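Local coordinates for protein 3-oxoadipate enol-lactonase (Burkholderia xenovorans, PDB 2XUA) that probably hydrolyses the ring ester of 3-oxoadipate enol-lactone during catechol breakdown, as an alpha/beta hydrolase with a helical cap, at residues Leu14-Asp19 and Val55-Arg61; Trp28-Ser34 and Ala94-Ser100; Ile117-Ala121 and Asp260-Glu264. All blocks are in the same frame, centred on the assembly; numbering follows the deposited sequence.

Contact 1. Residues Leu14-Asp19 and Val55-Arg61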
loop_
_atom_site.group_PDB
_atom_site.type_symbol
_atom_site.label_atom_id
_atom_site.label_comp_id
_atom_site.label_asym_id
_atom_site.label_seq_id
_atom_site.Cartn_x
_atom_site.Cartn_y
_atom_site.Cartn_z
ATOM N N LEU B 14 -11.119 7.379 11.121
ATOM C CA LEU B 14 -10.618 7.207 9.760
ATOM C C LEU B 14 -9.144 7.546 9.616
ATOM O O LEU B 14 -8.710 8.612 10.028
ATOM C CB LEU B 14 -11.393 8.073 8.772
ATOM C CG LEU B 14 -12.940 7.995 8.788
ATOM C CD1 LEU B 14 -13.519 9.116 7.965
ATOM C CD2 LEU B 14 -13.419 6.642 8.290
ATOM N N HIS B 15 -8.424 6.645 8.955
ATOM C CA HIS B 15 -7.059 6.886 8.525
ATOM C C HIS B 15 -7.091 7.830 7.315
ATOM O O HIS B 15 -7.854 7.628 6.360
ATOM C CB HIS B 15 -6.357 5.555 8.215
ATOM C CG HIS B 15 -5.013 5.704 7.550
ATOM N ND1 HIS B 15 -4.019 6.529 8.031
ATOM C CD2 HIS B 15 -4.510 5.132 6.429
ATOM C CE1 HIS B 15 -2.975 6.479 7.226
ATOM N NE2 HIS B 15 -3.227 5.626 6.261
ATOM N N TYR B 16 -6.276 8.872 7.334
ATOM C CA TYR B 16 -6.236 9.767 6.171
ATOM C C TYR B 16 -4.806 10.158 5.768
ATOM O O TYR B 16 -3.845 9.953 6.543
ATOM C CB TYR B 16 -7.092 11.050 6.418
ATOM C CG TYR B 16 -6.531 11.960 7.488
ATOM C CD1 TYR B 16 -5.624 12.988 7.171
ATOM C CD2 TYR B 16 -6.912 11.792 8.829
ATOM C CE1 TYR B 16 -5.068 13.813 8.196
ATOM C CE2 TYR B 16 -6.382 12.600 9.841
ATOM C CZ TYR B 16 -5.473 13.605 9.517
ATOM O OH TYR B 16 -4.933 14.396 10.526
ATOM N N ARG B 17 -4.693 10.788 4.613
ATOM C CA ARG B 17 -3.370 11.208 4.088
ATOM C C ARG B 17 -3.474 12.462 3.339
ATOM O O ARG B 17 -4.351 12.576 2.497
ATOM C CB ARG B 17 -2.784 10.115 3.206
ATOM C CG ARG B 17 -1.380 10.389 2.713
ATOM C CD ARG B 17 -0.727 9.054 2.270
ATOM N NE ARG B 17 -0.336 8.191 3.405
ATOM C CZ ARG B 17 0.212 6.987 3.283
ATOM N NH1 ARG B 17 0.411 6.451 2.098
ATOM N NH2 ARG B 17 0.475 6.282 4.340
ATOM N N ILE B 18 -2.572 13.405 3.616
ATOM C CA ILE B 18 -2.581 14.703 2.901
ATOM C C ILE B 18 -1.309 14.887 1.983
ATOM O O ILE B 18 -0.178 14.575 2.405
ATOM C CB ILE B 18 -2.675 15.873 3.903
ATOM C CG1 ILE B 18 -4.000 15.830 4.676
ATOM C CG2 ILE B 18 -2.482 17.262 3.204
ATOM C CD1 ILE B 18 -4.118 16.826 5.846
ATOM N N ASP B 19 -1.479 15.341 0.742
ATOM C CA ASP B 19 -0.322 15.700 -0.082
ATOM C C ASP B 19 -0.508 17.112 -0.637
ATOM O O ASP B 19 -1.615 17.626 -0.653
ATOM C CB ASP B 19 -0.129 14.689 -1.234
ATOM C CG ASP B 19 0.178 13.292 -0.752
ATOM O OD1 ASP B 19 1.397 12.956 -0.711
ATOM O OD2 ASP B 19 -0.792 12.517 -0.439
ATOM N N VAL B 55 -4.313 17.761 -1.500
ATOM C CA VAL B 55 -4.939 16.459 -1.638
ATOM C C VAL B 55 -5.239 15.770 -0.352
ATOM O O VAL B 55 -4.359 15.546 0.498
ATOM C CB VAL B 55 -4.098 15.513 -2.523
ATOM C CG1 VAL B 55 -4.931 14.224 -2.779
ATOM C CG2 VAL B 55 -3.763 16.220 -3.889
ATOM N N LEU B 56 -6.498 15.397 -0.176
ATOM C CA LEU B 56 -6.887 14.549 0.907
ATOM C C LEU B 56 -7.352 13.189 0.424
ATOM O O LEU B 56 -8.292 13.101 -0.420
ATOM C CB LEU B 56 -8.044 15.228 1.676
ATOM C CG LEU B 56 -8.676 14.479 2.822
ATOM C CD1 LEU B 56 -7.571 14.145 3.890
ATOM C CD2 LEU B 56 -9.839 15.316 3.467
ATOM N N ARG B 57 -6.720 12.145 0.957
ATOM C CA ARG B 57 -7.181 10.760 0.761
ATOM C C ARG B 57 -7.535 10.169 2.104
ATOM O O ARG B 57 -7.005 10.618 3.153
ATOM C CB ARG B 57 -6.049 9.914 0.165
ATOM C CG ARG B 57 -5.802 10.241 -1.291
ATOM C CD ARG B 57 -4.615 9.343 -1.754
ATOM N NE ARG B 57 -3.349 9.923 -1.301
ATOM C CZ ARG B 57 -2.170 9.258 -1.206
ATOM N NH1 ARG B 57 -2.088 7.971 -1.457
ATOM N NH2 ARG B 57 -1.045 9.890 -0.872
ATOM N N TYR B 58 -8.364 9.124 2.110
ATOM C CA TYR B 58 -8.717 8.516 3.363
ATOM C C TYR B 58 -9.135 7.071 3.102
ATOM O O TYR B 58 -9.453 6.699 1.973
ATOM C CB TYR B 58 -9.843 9.347 4.062
ATOM C CG TYR B 58 -11.182 9.222 3.395
ATOM C CD1 TYR B 58 -12.186 8.388 3.929
ATOM C CD2 TYR B 58 -11.483 9.956 2.260
ATOM C CE1 TYR B 58 -13.442 8.244 3.269
ATOM C CE2 TYR B 58 -12.719 9.828 1.607
ATOM C CZ TYR B 58 -13.670 8.953 2.112
ATOM O OH TYR B 58 -14.873 8.846 1.480
ATOM N N ASP B 59 -9.075 6.262 4.144
ATOM C CA ASP B 59 -9.614 4.907 4.096
ATOM C C ASP B 59 -11.071 4.975 4.523
ATOM O O ASP B 59 -11.401 5.345 5.667
ATOM C CB ASP B 59 -8.800 3.968 4.979
ATOM C CG ASP B 59 -7.448 3.600 4.338
ATOM O OD1 ASP B 59 -7.270 3.887 3.167
ATOM O OD2 ASP B 59 -6.554 3.015 4.974
ATOM N N THR B 60 -11.940 4.596 3.599
ATOM C CA THR B 60 -13.387 4.550 3.907
ATOM C C THR B 60 -13.612 3.665 5.138
ATOM O O THR B 60 -12.876 2.721 5.381
ATOM C CB THR B 60 -14.112 3.963 2.672
ATOM O OG1 THR B 60 -13.861 4.793 1.525
ATOM C CG2 THR B 60 -15.677 3.883 2.906
ATOM N N ARG B 61 -14.634 3.935 5.940
ATOM C CA ARG B 61 -14.898 3.046 7.080
ATOM C C ARG B 61 -14.965 1.581 6.602
ATOM O O ARG B 61 -15.398 1.284 5.494
ATOM C CB ARG B 61 -16.234 3.415 7.779
ATOM C CG ARG B 61 -17.409 3.464 6.854
ATOM C CD ARG B 61 -18.720 3.444 7.769
ATOM N NE ARG B 61 -18.820 4.706 8.526
ATOM C CZ ARG B 61 -19.508 4.884 9.657
ATOM N NH1 ARG B 61 -20.190 3.877 10.206
ATOM N NH2 ARG B 61 -19.543 6.089 10.222
HETATM O O HOH W 1 -3.363 12.587 -0.219
#
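Arg17 lays its CD methylene over one face of the Arg57 guanidinium, 3.3 Å from Arg57 NH2. The two side chains run side by side in the same direction, each bent at chi3, with their guanidinium planes 76° apart. Asp19 comes instead to the edge: Arg57 NH2 points almost straight at Asp19 OD2 (2.7 Å, 170°), meeting the syn side of the carboxylate in a salt bridge. A water accepts from Arg57 NE at 2.9 Å and lies close to both Asp19 OD2 and Arg17 O, so the guanidinium is held along its rim. One carboxylate, Asp176 of the second subunit, salt-bridges both Arg17 and Arg57, so the two like charges share an anion across the subunit interface.

At the other end His15 CD2 meets Asp59 OD2 edge-on in the ring plane at 3.3 Å, while Leu39 N and His65 N hold the carboxylate and Pro5 O takes His15 ND1. On the reverse face the side-chain contacts between the strands are apolar: Tyr16 CB touches Tyr58 CB (4.0 Å), and Leu56 CD1 spans Tyr16 CD1 and Ile18 CG1. Paired backbone bonds at Arg17-Arg57 and Asp19-Val55 fix the register of this antiparallel pair, the junction at which the leading strands of an alpha/beta hydrolase meet its parallel sheet.

Contact 2. Residues Trp28-Ser34 and Ala94-Ser100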
loop_
_atom_site.group_PDB
_atom_site.type_symbol
_atom_site.label_atom_id
_atom_site.label_comp_id
_atom_site.label_asym_id
_atom_site.label_seq_id
_atom_site.Cartn_x
_atom_site.Cartn_y
_atom_site.Cartn_z
ATOM N N TRP B 28 -8.637 22.514 -2.372
ATOM C CA TRP B 28 -8.587 21.137 -1.923
ATOM C C TRP B 28 -9.210 20.201 -2.954
ATOM O O TRP B 28 -10.106 20.599 -3.696
ATOM C CB TRP B 28 -9.369 21.019 -0.636
ATOM C CG TRP B 28 -8.563 21.369 0.564
ATOM C CD1 TRP B 28 -8.643 22.528 1.270
ATOM C CD2 TRP B 28 -7.641 20.530 1.260
ATOM N NE1 TRP B 28 -7.781 22.481 2.342
ATOM C CE2 TRP B 28 -7.127 21.283 2.341
ATOM C CE3 TRP B 28 -7.135 19.250 1.038
ATOM C CZ2 TRP B 28 -6.142 20.786 3.214
ATOM C CZ3 TRP B 28 -6.163 18.709 1.961
ATOM C CH2 TRP B 28 -5.686 19.482 3.015
ATOM N N ILE B 29 -8.720 18.959 -2.995
ATOM C CA ILE B 29 -9.420 17.844 -3.666
ATOM C C ILE B 29 -9.477 16.682 -2.686
ATOM O O ILE B 29 -8.462 16.413 -1.994
ATOM C CB ILE B 29 -8.868 17.481 -5.056
ATOM C CG1 ILE B 29 -9.755 16.417 -5.719
ATOM C CG2 ILE B 29 -7.392 17.061 -4.956
ATOM C CD1 ILE B 29 -9.182 15.965 -7.100
ATOM N N VAL B 30 -10.654 16.037 -2.572
ATOM C CA VAL B 30 -10.795 14.856 -1.693
ATOM C C VAL B 30 -11.013 13.698 -2.636
ATOM O O VAL B 30 -11.781 13.813 -3.576
ATOM C CB VAL B 30 -12.050 14.987 -0.786
ATOM C CG1 VAL B 30 -12.339 13.670 0.011
ATOM C CG2 VAL B 30 -11.898 16.206 0.159
ATOM N N LEU B 31 -10.314 12.595 -2.413
ATOM C CA LEU B 31 -10.471 11.426 -3.319
ATOM C C LEU B 31 -11.245 10.405 -2.480
ATOM O O LEU B 31 -10.945 10.266 -1.291
ATOM C CB LEU B 31 -9.058 10.889 -3.636
ATOM C CG LEU B 31 -8.208 11.914 -4.402
ATOM C CD1 LEU B 31 -6.819 11.312 -4.867
ATOM C CD2 LEU B 31 -8.997 12.445 -5.623
ATOM N N SER B 32 -12.111 9.596 -3.089
ATOM C CA SER B 32 -12.795 8.578 -2.309
ATOM C C SER B 32 -12.755 7.232 -3.005
ATOM O O SER B 32 -12.956 7.152 -4.203
ATOM C CB SER B 32 -14.235 9.068 -2.022
ATOM O OG SER B 32 -14.835 8.133 -1.124
ATOM N N ASN B 33 -12.384 6.189 -2.264
ATOM C CA ASN B 33 -11.898 4.918 -2.817
ATOM C C ASN B 33 -13.077 3.971 -3.209
ATOM O O ASN B 33 -14.240 4.154 -2.826
ATOM C CB ASN B 33 -11.120 4.104 -1.763
ATOM C CG ASN B 33 -10.006 4.878 -1.062
ATOM O OD1 ASN B 33 -9.543 4.479 0.014
ATOM N ND2 ASN B 33 -9.603 5.983 -1.624
ATOM N N SER B 34 -12.723 2.962 -3.978
ATOM C CA SER B 34 -13.633 1.839 -4.306
ATOM C C SER B 34 -13.757 0.870 -3.145
ATOM O O SER B 34 -12.812 0.709 -2.325
ATOM C CB SER B 34 -12.996 1.069 -5.475
ATOM O OG SER B 34 -14.012 0.240 -6.096
ATOM N N ALA B 94 -14.337 21.606 -1.295
ATOM C CA ALA B 94 -13.331 20.835 -2.030
ATOM C C ALA B 94 -13.885 20.293 -3.324
ATOM O O ALA B 94 -15.098 20.023 -3.454
ATOM C CB ALA B 94 -12.821 19.659 -1.142
ATOM N N ASN B 95 -12.993 20.134 -4.287
ATOM C CA ASN B 95 -13.209 19.246 -5.392
ATOM C C ASN B 95 -13.270 17.816 -4.861
ATOM O O ASN B 95 -12.761 17.491 -3.776
ATOM C CB ASN B 95 -12.111 19.431 -6.460
ATOM C CG ASN B 95 -12.020 20.857 -6.938
ATOM O OD1 ASN B 95 -11.255 21.673 -6.401
ATOM N ND2 ASN B 95 -12.861 21.193 -7.900
ATOM N N PHE B 96 -13.939 16.952 -5.603
ATOM C CA PHE B 96 -14.165 15.612 -5.128
ATOM C C PHE B 96 -14.065 14.713 -6.325
ATOM O O PHE B 96 -14.641 14.994 -7.388
ATOM C CB PHE B 96 -15.547 15.477 -4.461
ATOM C CG PHE B 96 -15.780 14.130 -3.797
ATOM C CD1 PHE B 96 -15.515 13.949 -2.454
ATOM C CD2 PHE B 96 -16.281 13.037 -4.545
ATOM C CE1 PHE B 96 -15.744 12.684 -1.848
ATOM C CE2 PHE B 96 -16.453 11.777 -3.950
ATOM C CZ PHE B 96 -16.239 11.612 -2.640
ATOM N N CYS B 97 -13.326 13.619 -6.136
ATOM C CA CYS B 97 -13.127 12.602 -7.186
ATOM C C CYS B 97 -13.227 11.275 -6.490
ATOM O O CYS B 97 -12.400 10.934 -5.624
ATOM C CB CYS B 97 -11.737 12.743 -7.849
ATOM S SG CYS B 97 -11.338 11.477 -9.115
ATOM N N GLY B 98 -14.224 10.509 -6.888
ATOM C CA GLY B 98 -14.514 9.233 -6.225
ATOM C C GLY B 98 -14.692 8.191 -7.282
ATOM O O GLY B 98 -15.161 8.507 -8.381
ATOM N N LEU B 99 -14.250 6.981 -6.961
ATOM C CA LEU B 99 -14.316 5.884 -7.884
ATOM C C LEU B 99 -15.236 4.808 -7.309
ATOM O O LEU B 99 -15.082 4.419 -6.189
ATOM C CB LEU B 99 -12.932 5.305 -8.190
ATOM C CG LEU B 99 -12.872 4.371 -9.424
ATOM C CD1 LEU B 99 -11.577 4.552 -10.221
ATOM C CD2 LEU B 99 -13.083 2.923 -9.090
ATOM N N SER B 100 -16.186 4.361 -8.149
ATOM C CA SER B 100 -17.232 3.395 -7.776
ATOM C C SER B 100 -18.080 3.799 -6.562
ATOM O O SER B 100 -18.753 4.808 -6.655
ATOM C CB SER B 100 -16.708 1.935 -7.695
ATOM O OG SER B 100 -17.881 1.105 -7.856
HETATM O O HOH W 2 -16.535 -1.266 -7.185
#
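Asn95 O is gripped from the neighbouring strand by Val30 N at 2.8 Å (161°), and the CA-H of Ile29 leans on the same oxygen. With that bond, those from Asn95 N, Cys97 N, Ser32 N and Leu99 N alternate between the strands, as in a parallel pair.

One face carries Ala94, Val30, Phe96 and Ser32. Ala94 CB touches both Trp28 CB, at 3.7 Å, and Val30 CG2. Phe96 has CG anti to its backbone N (chi1 -173°), which throws the ring forward along the strand: CD1 crosses beside Val30 CB, and CZ presses on Ser32 CB at 3.3 Å. Ser32 OG hydrogen-bonds Tyr58 OH on the neighbouring strand 54-58. On the opposite face Cys97 CB receives Leu31 CD2 at 3.5 Å, with Ile29 CD1 a little farther off, and helix 251-263 packs over this side.

Past the strand ends two serine side chains lie close together. Ser34 OG touches Ser100 CB, and a water joins Ser34 OG (3.1 Å) to Ser100 OG (2.8 Å). Ser34 also borders the bound laevulinic acid. Ser100 has a positive phi of 55° immediately before a helix, and His244 lies against its side chain; this strained strand-to-helix turn is consistent with the nucleophile elbow of an alpha/beta hydrolase.

Contact 3. Residues Ile117-Ala121 and Asp260-Glu264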
loop_
_atom_site.group_PDB
_atom_site.type_symbol
_atom_site.label_atom_id
_atom_site.label_comp_id
_atom_site.label_asym_id
_atom_site.label_seq_id
_atom_site.Cartn_x
_atom_site.Cartn_y
_atom_site.Cartn_z
ATOM N N ILE B 117 -18.912 21.494 -1.919
ATOM C CA ILE B 117 -18.298 20.870 -3.119
ATOM C C ILE B 117 -17.988 21.869 -4.224
ATOM O O ILE B 117 -18.840 22.683 -4.583
ATOM C CB ILE B 117 -19.208 19.673 -3.679
ATOM C CG1 ILE B 117 -19.359 18.538 -2.685
ATOM C CG2 ILE B 117 -18.681 19.145 -5.004
ATOM C CD1 ILE B 117 -18.055 17.911 -2.088
ATOM N N GLU B 118 -16.799 21.845 -4.821
ATOM C CA GLU B 118 -16.548 22.737 -5.952
ATOM C C GLU B 118 -16.933 22.076 -7.262
ATOM O O GLU B 118 -17.824 22.539 -7.939
ATOM C CB GLU B 118 -15.111 23.275 -5.956
ATOM C CG GLU B 118 -14.648 23.951 -7.218
ATOM C CD GLU B 118 -14.548 25.450 -7.093
ATOM O OE1 GLU B 118 -13.765 25.919 -6.219
ATOM O OE2 GLU B 118 -15.215 26.164 -7.894
ATOM N N ARG B 119 -16.214 21.021 -7.638
ATOM C CA ARG B 119 -16.404 20.291 -8.902
ATOM C C ARG B 119 -16.303 18.800 -8.540
ATOM O O ARG B 119 -15.655 18.399 -7.507
ATOM C CB ARG B 119 -15.398 20.692 -10.006
ATOM C CG ARG B 119 -15.514 22.096 -10.561
ATOM C CD ARG B 119 -14.816 22.277 -11.921
ATOM N NE ARG B 119 -15.366 23.463 -12.604
ATOM C CZ ARG B 119 -15.488 23.647 -13.934
ATOM N NH1 ARG B 119 -15.049 22.738 -14.811
ATOM N NH2 ARG B 119 -16.048 24.780 -14.394
ATOM N N VAL B 120 -17.039 17.960 -9.280
ATOM C CA VAL B 120 -17.088 16.572 -8.860
ATOM C C VAL B 120 -16.645 15.720 -10.044
ATOM O O VAL B 120 -17.027 16.038 -11.143
ATOM C CB VAL B 120 -18.488 16.241 -8.279
ATOM C CG1 VAL B 120 -19.487 15.903 -9.375
ATOM C CG2 VAL B 120 -18.427 15.179 -7.219
ATOM N N ALA B 121 -15.759 14.723 -9.855
ATOM C CA ALA B 121 -15.407 13.774 -10.905
ATOM C C ALA B 121 -15.976 12.416 -10.426
ATOM O O ALA B 121 -15.575 11.910 -9.372
ATOM C CB ALA B 121 -13.861 13.671 -11.109
ATOM N N ASP B 260 -7.487 18.325 -16.133
ATOM C CA ASP B 260 -7.913 19.379 -17.052
ATOM C C ASP B 260 -9.313 19.836 -16.666
ATOM O O ASP B 260 -9.596 21.044 -16.643
ATOM C CB ASP B 260 -7.878 18.923 -18.527
ATOM C CG ASP B 260 -6.471 18.561 -19.022
ATOM O OD1 ASP B 260 -5.415 18.869 -18.403
ATOM O OD2 ASP B 260 -6.429 17.920 -20.077
ATOM N N PHE B 261 -10.181 18.883 -16.305
ATOM C CA PHE B 261 -11.547 19.199 -15.874
ATOM C C PHE B 261 -11.549 20.039 -14.601
ATOM O O PHE B 261 -12.307 20.989 -14.487
ATOM C CB PHE B 261 -12.437 17.937 -15.671
ATOM C CG PHE B 261 -13.728 18.216 -14.973
ATOM C CD1 PHE B 261 -14.776 18.888 -15.626
ATOM C CD2 PHE B 261 -13.900 17.868 -13.639
ATOM C CE1 PHE B 261 -15.989 19.183 -14.936
ATOM C CE2 PHE B 261 -15.105 18.177 -12.951
ATOM C CZ PHE B 261 -16.139 18.822 -13.612
ATOM N N LEU B 262 -10.722 19.695 -13.628
ATOM C CA LEU B 262 -10.829 20.382 -12.331
ATOM C C LEU B 262 -10.136 21.750 -12.325
ATOM O O LEU B 262 -10.411 22.588 -11.440
ATOM C CB LEU B 262 -10.333 19.523 -11.171
ATOM C CG LEU B 262 -11.162 18.278 -10.839
ATOM C CD1 LEU B 262 -10.411 17.471 -9.755
ATOM C CD2 LEU B 262 -12.580 18.594 -10.411
ATOM N N THR B 263 -9.266 21.971 -13.295
ATOM C CA THR B 263 -8.556 23.243 -13.386
ATOM C C THR B 263 -9.054 24.129 -14.543
ATOM O O THR B 263 -8.532 25.213 -14.679
ATOM C CB THR B 263 -7.044 23.062 -13.579
ATOM O OG1 THR B 263 -6.826 22.323 -14.775
ATOM C CG2 THR B 263 -6.400 22.342 -12.419
ATOM N N GLU B 264 -10.020 23.673 -15.361
ATOM C CA GLU B 264 -10.596 24.448 -16.499
ATOM C C GLU B 264 -10.867 25.896 -16.080
ATOM O O GLU B 264 -11.649 26.152 -15.132
ATOM C CB GLU B 264 -11.980 23.884 -16.906
ATOM C CG GLU B 264 -12.074 22.755 -17.948
ATOM C CD GLU B 264 -13.414 21.942 -17.858
ATOM O OE1 GLU B 264 -14.233 22.163 -16.925
ATOM O OE2 GLU B 264 -13.647 21.067 -18.721
#
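Arg119 CB rests against Leu262 CD2 at 3.5 Å and, a little farther off, Phe261 CE2. With chi1 at -67°, Arg119 CG lies anti to the carbonyl carbon, and from there the chain runs out extended to NE. Arg119 CD passes over one face of the Phe261 ring, 4.1 Å from Phe261 CZ, while also lying 3.8 Å from Phe261 O. The guanidinium beyond is tilted 43° from the ring plane, so it does not stack flat on the phenyl group. Phe261 itself reaches back to the strand, its CE2 coming within 3.4 Å of Val120 O, and its ring also packs on Leu210 of the adjoining strand 209-214.

In this alpha/beta hydrolase the C-terminal helix 251-263 lies against one face of the central sheet, and Arg119 stands where strand 117-123 meets the end of that helix. Leu262 continues the packing onto Asn95 of strand 94-99.

The tip is polar. Arg119 NH1 makes a weak hydrogen bond to Phe261 O at 3.3 Å; a positive group beside this carbonyl, close to the C-terminal end of the helix, would be expected to be favourable. NH1 also faces Glu264 OE1 in a salt bridge whose modelled separation is doubtfully short; as modelled, the carboxylate stands nearly perpendicular to the guanidinium, at 84°. The other oxygen of this last modelled residue, Glu264 OE2, forms a salt bridge with Arg236.

From the N terminus, strand 12-19 opens contact 1, which closes when the chain returns as strand 54-58. Before that happens strand 28-32 has opened contact 2, completed only by strand 94-99, so the two loops cross. Strands 28-32 and 54-58 are neighbours in the sheet, where Leu56 N lies 2.9 Å from Ile29 O, probably a hydrogen bond. Contact 3 follows in series: it opens at 117-121 and closes at 260-264, drawing the C-terminal helix to the sheet after a long excursion through several helices and the last two strands. It meets contact 2 where Phe96 O lies 2.7 Å from Ala121 N, again a probable hydrogen bond, whereas contact 1 stays about 9 Å from contact 3 at their nearest atoms.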